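Local structure of tryptophan synthase alpha chain (Chlamydia trachomatis, 6V82) at residues G170-I175 against L200-R205; L163-A168 against E196-P201. The protein probably cleaves indoleglycerol phosphate to indole and glyceraldehyde 3-phosphate, as the alpha subunit of tryptophan synthase in the last step of tryptophan biosynthesis. All coordinates share one frame; numbering follows the deposited sequence.

In the fold
Interaction 1 joins two neighbouring parallel strands, 172-175 and 202-205, and interaction 2 packs the helices 158-167 and 187-198 that precede them in the chain; the centres of the two contacts lie about 10 Å apart. They share Leu200, in the loop between helix 187-198 and strand 202-205, which packs in both. Leu172 ties the layers together: its CD1 lies 3.5 Å from CG of Phe198, and its CD2 4.2 Å from CG2 of Ile164. The other face of the strands looks toward the predicted active site, with the Tyr173 side chain about 3 Å from that of Glu44, a predicted proton acceptor, and the Arg205 side chain about 5 Å from that of Asp55, the second one (nearest atoms). Interaction 2 lies away from these residues.

Interaction 1 of 2, residues G170-I175 against L200-R205; sequences GFLYYI and LPIVDR
Arg205 lies across the ring of Tyr173 and can be followed outward from its backbone. Its CB sits 3.4 Å from the carbonyl O of Tyr174, the same oxygen that accepts the Arg205 N-H. A bend at chi2 (64°) in the otherwise extended chain swings CD over the tyrosine ring, 3.8 Å from the centroid, as a CH-pi contact. The guanidinium follows over the same face: CZ stands 4.4 Å from the centroid in a cation-pi pair, its plane 55° from the ring, and NH1 reaches Tyr173 CZ at 3.2 Å, toward the rim. The opposite face of the ring carries Phe171 CE1. Glu44 holds both tips, by a salt bridge to Arg205 NH1 and a hydrogen bond to Tyr173 OH. Val203 is alongside Tyr173, with CG2 turned to Phe171 CD1 at 3.7 Å. On the other face of the sheet, Ile202 sets CD1 against Leu172 CB and CG2 against Tyr174 CB, beneath helix 187-198. Four backbone bonds lace the strands in parallel register: Leu172 N to Pro201 O, Val203 N to Leu172 O (2.8 Å), Tyr174 N to Val203 O, the most bent at 149°, and Arg205 N to Tyr174 O. Paired parallel strands, with helices outside and Glu44, a predicted proton acceptor, inside, are typical of the TIM barrel of the TrpA family.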
ATOM      1  N   GLY A 170      10.151  37.963  43.616  1.00 41.98           N
ATOM      2  CA  GLY A 170      10.445  36.861  44.513  1.00 41.53           C
ATOM      3  C   GLY A 170      11.830  36.259  44.342  1.00 40.06           C
ATOM      4  O   GLY A 170      12.747  36.565  45.113  1.00 34.33           O
ATOM      5  N   PHE A 171      11.982  35.379  43.350  1.00 37.49           N
ATOM      6  CA  PHE A 171      13.275  34.798  43.015  1.00 34.90           C
ATOM      7  C   PHE A 171      13.201  34.306  41.578  1.00 34.19           C
ATOM      8  O   PHE A 171      12.117  34.172  41.004  1.00 31.58           O
ATOM      9  CB  PHE A 171      13.654  33.661  43.964  1.00 33.83           C
ATOM     10  CG  PHE A 171      12.787  32.444  43.816  1.00 35.70           C
ATOM     11  CD1 PHE A 171      13.210  31.363  43.063  1.00 34.33           C
ATOM     12  CD2 PHE A 171      11.538  32.389  44.418  1.00 37.53           C
ATOM     13  CE1 PHE A 171      12.409  30.239  42.915  1.00 34.29           C
ATOM     14  CE2 PHE A 171      10.730  31.269  44.276  1.00 37.86           C
ATOM     15  CZ  PHE A 171      11.171  30.191  43.522  1.00 35.68           C
ATOM     16  N   LEU A 172      14.371  34.044  41.006  1.00 34.96           N
ATOM     17  CA  LEU A 172      14.506  33.558  39.638  1.00 35.87           C
ATOM     18  C   LEU A 172      15.046  32.143  39.651  1.00 43.55           C
ATOM     19  O   LEU A 172      16.023  31.849  40.350  1.00 53.16           O
ATOM     20  CB  LEU A 172      15.445  34.436  38.820  1.00 38.88           C
ATOM     21  CG  LEU A 172      14.805  35.601  38.091  1.00 49.58           C
ATOM     22  CD1 LEU A 172      15.902  36.459  37.493  1.00 55.40           C
ATOM     23  CD2 LEU A 172      13.869  35.087  37.014  1.00 44.17           C
ATOM     24  N   TYR A 173      14.418  31.274  38.878  1.00 36.61           N
ATOM     25  CA  TYR A 173      15.009  29.985  38.596  1.00 36.54           C
ATOM     26  C   TYR A 173      16.049  30.131  37.493  1.00 45.41           C
ATOM     27  O   TYR A 173      15.888  30.918  36.557  1.00 45.14           O
ATOM     28  CB  TYR A 173      13.948  28.987  38.169  1.00 35.05           C
ATOM     29  CG  TYR A 173      13.185  28.343  39.291  1.00 35.54           C
ATOM     30  CD1 TYR A 173      13.842  27.635  40.281  1.00 40.28           C
ATOM     31  CD2 TYR A 173      11.797  28.391  39.326  1.00 35.40           C
ATOM     32  CE1 TYR A 173      13.142  27.019  41.294  1.00 40.85           C
ATOM     33  CE2 TYR A 173      11.088  27.774  40.327  1.00 36.93           C
ATOM     34  CZ  TYR A 173      11.767  27.089  41.312  1.00 41.37           C
ATOM     35  OH  TYR A 173      11.068  26.473  42.324  1.00 43.36           O
ATOM     36  N   TYR A 174      17.117  29.353  37.613  1.00 46.27           N
ATOM     37  CA  TYR A 174      18.224  29.376  36.672  1.00 46.63           C
ATOM     38  C   TYR A 174      18.501  27.954  36.214  1.00 49.21           C
ATOM     39  O   TYR A 174      18.596  27.045  37.043  1.00 49.37           O
ATOM     40  CB  TYR A 174      19.464  29.987  37.320  1.00 48.09           C
ATOM     41  CG  TYR A 174      20.551  30.278  36.341  1.00 59.52           C
ATOM     42  CD1 TYR A 174      21.515  29.324  36.053  1.00 65.03           C
ATOM     43  CD2 TYR A 174      20.611  31.500  35.686  1.00 64.62           C
ATOM     44  CE1 TYR A 174      22.515  29.573  35.148  1.00 72.32           C
ATOM     45  CE2 TYR A 174      21.615  31.766  34.771  1.00 71.69           C
ATOM     46  CZ  TYR A 174      22.569  30.792  34.506  1.00 76.43           C
ATOM     47  OH  TYR A 174      23.582  31.022  33.599  1.00 78.83           O
ATOM     48  N   ILE A 175      18.609  27.757  34.901  1.00 59.87           N
ATOM     49  CA  ILE A 175      18.916  26.444  34.332  1.00 70.76           C
ATOM     50  C   ILE A 175      20.298  26.494  33.699  1.00 83.95           C
ATOM     51  O   ILE A 175      20.417  26.861  32.523  1.00 85.05           O
ATOM     52  CB  ILE A 175      17.883  26.012  33.281  1.00 66.05           C
ATOM     53  CG1 ILE A 175      16.488  26.502  33.646  1.00 65.17           C
ATOM     54  CG2 ILE A 175      17.895  24.504  33.136  1.00 65.49           C
ATOM     55  CD1 ILE A 175      15.482  26.274  32.549  1.00 65.98           C
ATOM     56  N   LEU A 200      17.726  39.696  42.871  1.00 57.74           N
ATOM     57  CA  LEU A 200      16.764  38.720  43.350  1.00 50.18           C
ATOM     58  C   LEU A 200      17.551  37.452  43.639  1.00 51.19           C
ATOM     59  O   LEU A 200      18.614  37.240  43.044  1.00 54.56           O
ATOM     60  CB  LEU A 200      15.665  38.422  42.312  1.00 48.42           C
ATOM     61  CG  LEU A 200      14.579  39.448  41.961  1.00 50.77           C
ATOM     62  CD1 LEU A 200      13.721  38.936  40.804  1.00 52.32           C
ATOM     63  CD2 LEU A 200      13.701  39.773  43.171  1.00 43.39           C
ATOM     64  N   PRO A 201      17.073  36.603  44.549  1.00 48.09           N
ATOM     65  CA  PRO A 201      17.732  35.304  44.731  1.00 47.35           C
ATOM     66  C   PRO A 201      17.632  34.473  43.458  1.00 47.31           C
ATOM     67  O   PRO A 201      16.615  34.495  42.757  1.00 39.60           O
ATOM     68  CB  PRO A 201      16.961  34.665  45.893  1.00 42.99           C
ATOM     69  CG  PRO A 201      16.178  35.783  46.516  1.00 42.80           C
ATOM     70  CD  PRO A 201      15.905  36.758  45.425  1.00 45.78           C
ATOM     71  N   ILE A 202      18.711  33.757  43.145  1.00 38.21           N
ATOM     72  CA  ILE A 202      18.784  32.910  41.961  1.00 37.99           C
ATOM     73  C   ILE A 202      18.885  31.471  42.440  1.00 45.47           C
ATOM     74  O   ILE A 202      19.808  31.124  43.190  1.00 46.03           O
ATOM     75  CB  ILE A 202      19.978  33.275  41.069  1.00 40.89           C
ATOM     76  CG1 ILE A 202      20.036  34.782  40.850  1.00 44.00           C
ATOM     77  CG2 ILE A 202      19.864  32.577  39.739  1.00 42.20           C
ATOM     78  CD1 ILE A 202      18.808  35.343  40.207  1.00 46.17           C
ATOM     79  N   VAL A 203      17.941  30.636  42.017  1.00 38.85           N
ATOM     80  CA  VAL A 203      17.868  29.251  42.463  1.00 37.84           C
ATOM     81  C   VAL A 203      18.151  28.335  41.282  1.00 44.81           C
ATOM     82  O   VAL A 203      17.494  28.437  40.237  1.00 43.61           O
ATOM     83  CB  VAL A 203      16.502  28.931  43.094  1.00 37.96           C
ATOM     84  CG1 VAL A 203      16.413  27.447  43.450  1.00 31.21           C
ATOM     85  CG2 VAL A 203      16.285  29.800  44.316  1.00 31.59           C
ATOM     86  N   ASP A 204      19.130  27.443  41.456  1.00 46.61           N
ATOM     87  CA  ASP A 204      19.398  26.380  40.495  1.00 45.31           C
ATOM     88  C   ASP A 204      18.185  25.460  40.375  1.00 47.59           C
ATOM     89  O   ASP A 204      17.760  24.832  41.356  1.00 45.87           O
ATOM     90  CB  ASP A 204      20.632  25.591  40.934  1.00 46.08           C
ATOM     91  CG  ASP A 204      21.232  24.737  39.817  1.00 49.77           C
ATOM     92  OD1 ASP A 204      20.468  24.179  38.997  1.00 43.98           O
ATOM     93  OD2 ASP A 204      22.482  24.622  39.771  1.00 53.37           O
ATOM     94  N   ARG A 205      17.646  25.370  39.162  1.00 45.65           N
ATOM     95  CA  ARG A 205      16.428  24.627  38.860  1.00 45.94           C
ATOM     96  C   ARG A 205      16.649  23.117  38.770  1.00 50.31           C
ATOM     97  O   ARG A 205      15.677  22.370  38.619  1.00 45.75           O
ATOM     98  CB  ARG A 205      15.844  25.176  37.549  1.00 46.35           C
ATOM     99  CG  ARG A 205      14.515  24.590  37.052  1.00 46.45           C
ATOM    100  CD  ARG A 205      13.346  24.861  37.977  1.00 40.20           C
ATOM    101  NE  ARG A 205      12.101  24.333  37.419  1.00 39.02           N
ATOM    102  CZ  ARG A 205      10.944  24.251  38.083  1.00 40.53           C
ATOM    103  NH1 ARG A 205      10.853  24.674  39.349  1.00 37.34           N
ATOM    104  NH2 ARG A 205       9.871  23.740  37.479  1.00 38.23           N
TER

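Interaction 2 of 2, residues L163-A168 against E196-P201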
ATOM      1  N   LEU A 163      12.971  42.459  29.743  1.00 87.84           N
ATOM      2  CA  LEU A 163      11.580  42.157  30.057  1.00 89.56           C
ATOM      3  C   LEU A 163      11.459  41.106  31.151  1.00 83.42           C
ATOM      4  O   LEU A 163      10.499  41.144  31.928  1.00 86.10           O
ATOM      5  CB  LEU A 163      10.823  41.719  28.807  1.00 98.58           C
ATOM      6  CG  LEU A 163      10.009  42.845  28.160  1.00106.88           C
ATOM      7  CD1 LEU A 163       8.904  42.260  27.331  1.00110.24           C
ATOM      8  CD2 LEU A 163       9.433  43.812  29.193  1.00105.13           C
ATOM      9  N   ILE A 164      12.412  40.173  31.242  1.00 72.10           N
ATOM     10  CA  ILE A 164      12.401  39.251  32.375  1.00 61.40           C
ATOM     11  C   ILE A 164      12.534  40.021  33.679  1.00 64.42           C
ATOM     12  O   ILE A 164      11.825  39.746  34.652  1.00 67.26           O
ATOM     13  CB  ILE A 164      13.501  38.183  32.235  1.00 54.91           C
ATOM     14  CG1 ILE A 164      13.258  37.336  30.992  1.00 56.33           C
ATOM     15  CG2 ILE A 164      13.515  37.283  33.456  1.00 48.06           C
ATOM     16  CD1 ILE A 164      14.103  36.085  30.927  1.00 55.39           C
ATOM     17  N   GLN A 165      13.426  41.014  33.712  1.00 67.07           N
ATOM     18  CA  GLN A 165      13.558  41.866  34.891  1.00 65.47           C
ATOM     19  C   GLN A 165      12.290  42.667  35.154  1.00 71.36           C
ATOM     20  O   GLN A 165      11.969  42.965  36.311  1.00 72.83           O
ATOM     21  CB  GLN A 165      14.749  42.803  34.715  1.00 64.48           C
ATOM     22  CG  GLN A 165      15.040  43.685  35.894  1.00 65.22           C
ATOM     23  CD  GLN A 165      16.319  44.446  35.698  1.00 77.57           C
ATOM     24  OE1 GLN A 165      17.118  44.116  34.820  1.00 82.19           O
ATOM     25  NE2 GLN A 165      16.525  45.476  36.505  1.00 85.30           N
ATOM     26  N   GLU A 166      11.559  43.022  34.095  1.00 75.62           N
ATOM     27  CA  GLU A 166      10.300  43.742  34.248  1.00 76.03           C
ATOM     28  C   GLU A 166       9.323  42.976  35.136  1.00 64.80           C
ATOM     29  O   GLU A 166       8.768  43.532  36.091  1.00 64.96           O
ATOM     30  CB  GLU A 166       9.689  43.998  32.872  1.00 84.23           C
ATOM     31  CG  GLU A 166       8.371  44.745  32.892  1.00 90.88           C
ATOM     32  CD  GLU A 166       8.546  46.235  32.688  1.00 99.40           C
ATOM     33  OE1 GLU A 166       9.548  46.797  33.190  1.00100.33           O
ATOM     34  OE2 GLU A 166       7.684  46.838  32.011  1.00103.76           O
ATOM     35  N   TYR A 167       9.114  41.689  34.849  1.00 56.15           N
ATOM     36  CA  TYR A 167       8.055  40.923  35.495  1.00 48.82           C
ATOM     37  C   TYR A 167       8.523  40.035  36.645  1.00 49.82           C
ATOM     38  O   TYR A 167       7.684  39.605  37.447  1.00 55.45           O
ATOM     39  CB  TYR A 167       7.329  40.059  34.457  1.00 45.82           C
ATOM     40  CG  TYR A 167       6.608  40.879  33.409  1.00 48.54           C
ATOM     41  CD1 TYR A 167       5.541  41.698  33.763  1.00 49.68           C
ATOM     42  CD2 TYR A 167       6.993  40.843  32.071  1.00 45.09           C
ATOM     43  CE1 TYR A 167       4.876  42.455  32.820  1.00 53.49           C
ATOM     44  CE2 TYR A 167       6.331  41.602  31.115  1.00 50.61           C
ATOM     45  CZ  TYR A 167       5.274  42.405  31.499  1.00 55.42           C
ATOM     46  OH  TYR A 167       4.597  43.158  30.573  1.00 58.76           O
ATOM     47  N   ALA A 168       9.816  39.752  36.764  1.00 45.30           N
ATOM     48  CA  ALA A 168      10.276  38.828  37.792  1.00 42.05           C
ATOM     49  C   ALA A 168      10.117  39.428  39.182  1.00 43.59           C
ATOM     50  O   ALA A 168      10.435  40.597  39.413  1.00 47.58           O
ATOM     51  CB  ALA A 168      11.736  38.444  37.557  1.00 39.16           C
ATOM     52  N   GLU A 196      23.462  39.713  40.669  1.00 83.36           N
ATOM     53  CA  GLU A 196      23.665  41.155  40.753  1.00 91.03           C
ATOM     54  C   GLU A 196      22.888  41.904  39.673  1.00 88.68           C
ATOM     55  O   GLU A 196      22.452  43.037  39.908  1.00 88.26           O
ATOM     56  CB  GLU A 196      25.159  41.489  40.682  1.00102.90           C
ATOM     57  CG  GLU A 196      25.878  41.395  42.037  1.00109.85           C
ATOM     58  CD  GLU A 196      27.257  42.056  42.050  1.00120.10           C
ATOM     59  OE1 GLU A 196      28.250  41.361  42.362  1.00122.74           O
ATOM     60  OE2 GLU A 196      27.349  43.270  41.759  1.00123.91           O
ATOM     61  N   HIS A 197      22.694  41.296  38.498  1.00 84.82           N
ATOM     62  CA  HIS A 197      21.902  41.942  37.452  1.00 80.83           C
ATOM     63  C   HIS A 197      20.450  42.133  37.892  1.00 74.11           C
ATOM     64  O   HIS A 197      19.866  43.202  37.673  1.00 74.91           O
ATOM     65  CB  HIS A 197      21.983  41.119  36.161  1.00 82.70           C
ATOM     66  CG  HIS A 197      21.343  41.766  34.964  1.00 87.89           C
ATOM     67  ND1 HIS A 197      20.269  42.626  35.052  1.00 88.13           N
ATOM     68  CD2 HIS A 197      21.624  41.655  33.643  1.00 90.97           C
ATOM     69  CE1 HIS A 197      19.919  43.021  33.840  1.00 88.28           C
ATOM     70  NE2 HIS A 197      20.726  42.447  32.968  1.00 91.07           N
ATOM     71  N   PHE A 198      19.852  41.117  38.520  1.00 66.03           N
ATOM     72  CA  PHE A 198      18.438  41.173  38.869  1.00 63.00           C
ATOM     73  C   PHE A 198      18.163  41.605  40.301  1.00 66.96           C
ATOM     74  O   PHE A 198      17.032  42.010  40.592  1.00 69.08           O
ATOM     75  CB  PHE A 198      17.775  39.812  38.639  1.00 57.58           C
ATOM     76  CG  PHE A 198      17.616  39.469  37.199  1.00 62.65           C
ATOM     77  CD1 PHE A 198      16.540  39.956  36.477  1.00 65.58           C
ATOM     78  CD2 PHE A 198      18.547  38.673  36.555  1.00 64.73           C
ATOM     79  CE1 PHE A 198      16.391  39.652  35.136  1.00 69.79           C
ATOM     80  CE2 PHE A 198      18.407  38.365  35.217  1.00 70.59           C
ATOM     81  CZ  PHE A 198      17.328  38.858  34.503  1.00 72.72           C
ATOM     82  N   ASP A 199      19.154  41.535  41.191  1.00 62.39           N
ATOM     83  CA  ASP A 199      18.951  41.758  42.626  1.00 64.72           C
ATOM     84  C   ASP A 199      17.719  40.997  43.128  1.00 62.52           C
ATOM     85  O   ASP A 199      16.775  41.562  43.690  1.00 61.51           O
ATOM     86  CB  ASP A 199      18.858  43.250  42.947  1.00 67.93           C
ATOM     87  CG  ASP A 199      19.074  43.539  44.422  1.00 73.63           C
ATOM     88  OD1 ASP A 199      20.157  43.201  44.953  1.00 75.70           O
ATOM     89  OD2 ASP A 199      18.158  44.104  45.054  1.00 76.07           O
ATOM     90  N   LEU A 200      17.726  39.696  42.871  1.00 57.74           N
ATOM     91  CA  LEU A 200      16.764  38.720  43.350  1.00 50.18           C
ATOM     92  C   LEU A 200      17.551  37.452  43.639  1.00 51.19           C
ATOM     93  O   LEU A 200      18.614  37.240  43.044  1.00 54.56           O
ATOM     94  CB  LEU A 200      15.665  38.422  42.312  1.00 48.42           C
ATOM     95  CG  LEU A 200      14.579  39.448  41.961  1.00 50.77           C
ATOM     96  CD1 LEU A 200      13.721  38.936  40.804  1.00 52.32           C
ATOM     97  CD2 LEU A 200      13.701  39.773  43.171  1.00 43.39           C
ATOM     98  N   PRO A 201      17.073  36.603  44.549  1.00 48.09           N
ATOM     99  CA  PRO A 201      17.732  35.304  44.731  1.00 47.35           C
ATOM    100  C   PRO A 201      17.632  34.473  43.458  1.00 47.31           C
ATOM    101  O   PRO A 201      16.615  34.495  42.757  1.00 39.60           O
ATOM    102  CB  PRO A 201      16.961  34.665  45.893  1.00 42.99           C
ATOM    103  CG  PRO A 201      16.178  35.783  46.516  1.00 42.80           C
ATOM    104  CD  PRO A 201      15.905  36.758  45.425  1.00 45.78           C
TER
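Phe198 sets its ring against Ile164 and Gln165 in the apolar part of the contact. With CG beside the backbone N and anti to the carbonyl carbon (chi1 -71°), the ring reaches across to the helix 158-167, and its CD1-CE1 side does the touching, CE1 most closely. CE1 lies 3.6 Å from Gln165 CB and meets the backbone there too, because Gln165 N comes up at the ring edge, near its plane. Ile164 adds its CG2 branch, 4.1 Å from the same CE1, and the two side chains slant across each other. Met161 of helix 158-167 and Ile152 of strand 147-153 also touch Phe198. A smaller apolar touch lies beyond the helix ends, where Ala168 CB meets Leu200 CD1 at 3.8 Å. These helices belong to the outer layer of the TIM barrel, each leading into a strand of the parallel sheet: helix 158-167 turns at Ala168 toward strand 172-175, while helix 187-198 ends at Phe198, and Asp199, with positive phi, starts the turn toward strand 202-205. The polar contact is at the exposed margin. Gln165 stretches its chain out fully from a CG anti to the backbone N (chi1 -177°), which carries OE1 to the edge of the His197 imidazole, near the ring plane. The nearest atom to Gln165 OE1 is a carbon, His197 CE1, at 3.2 Å; His197 ND1 is also close, at 3.5 Å, but the angle is poor for a hydrogen bond. Amide and imidazole stand almost perpendicular, their planes 82° apart.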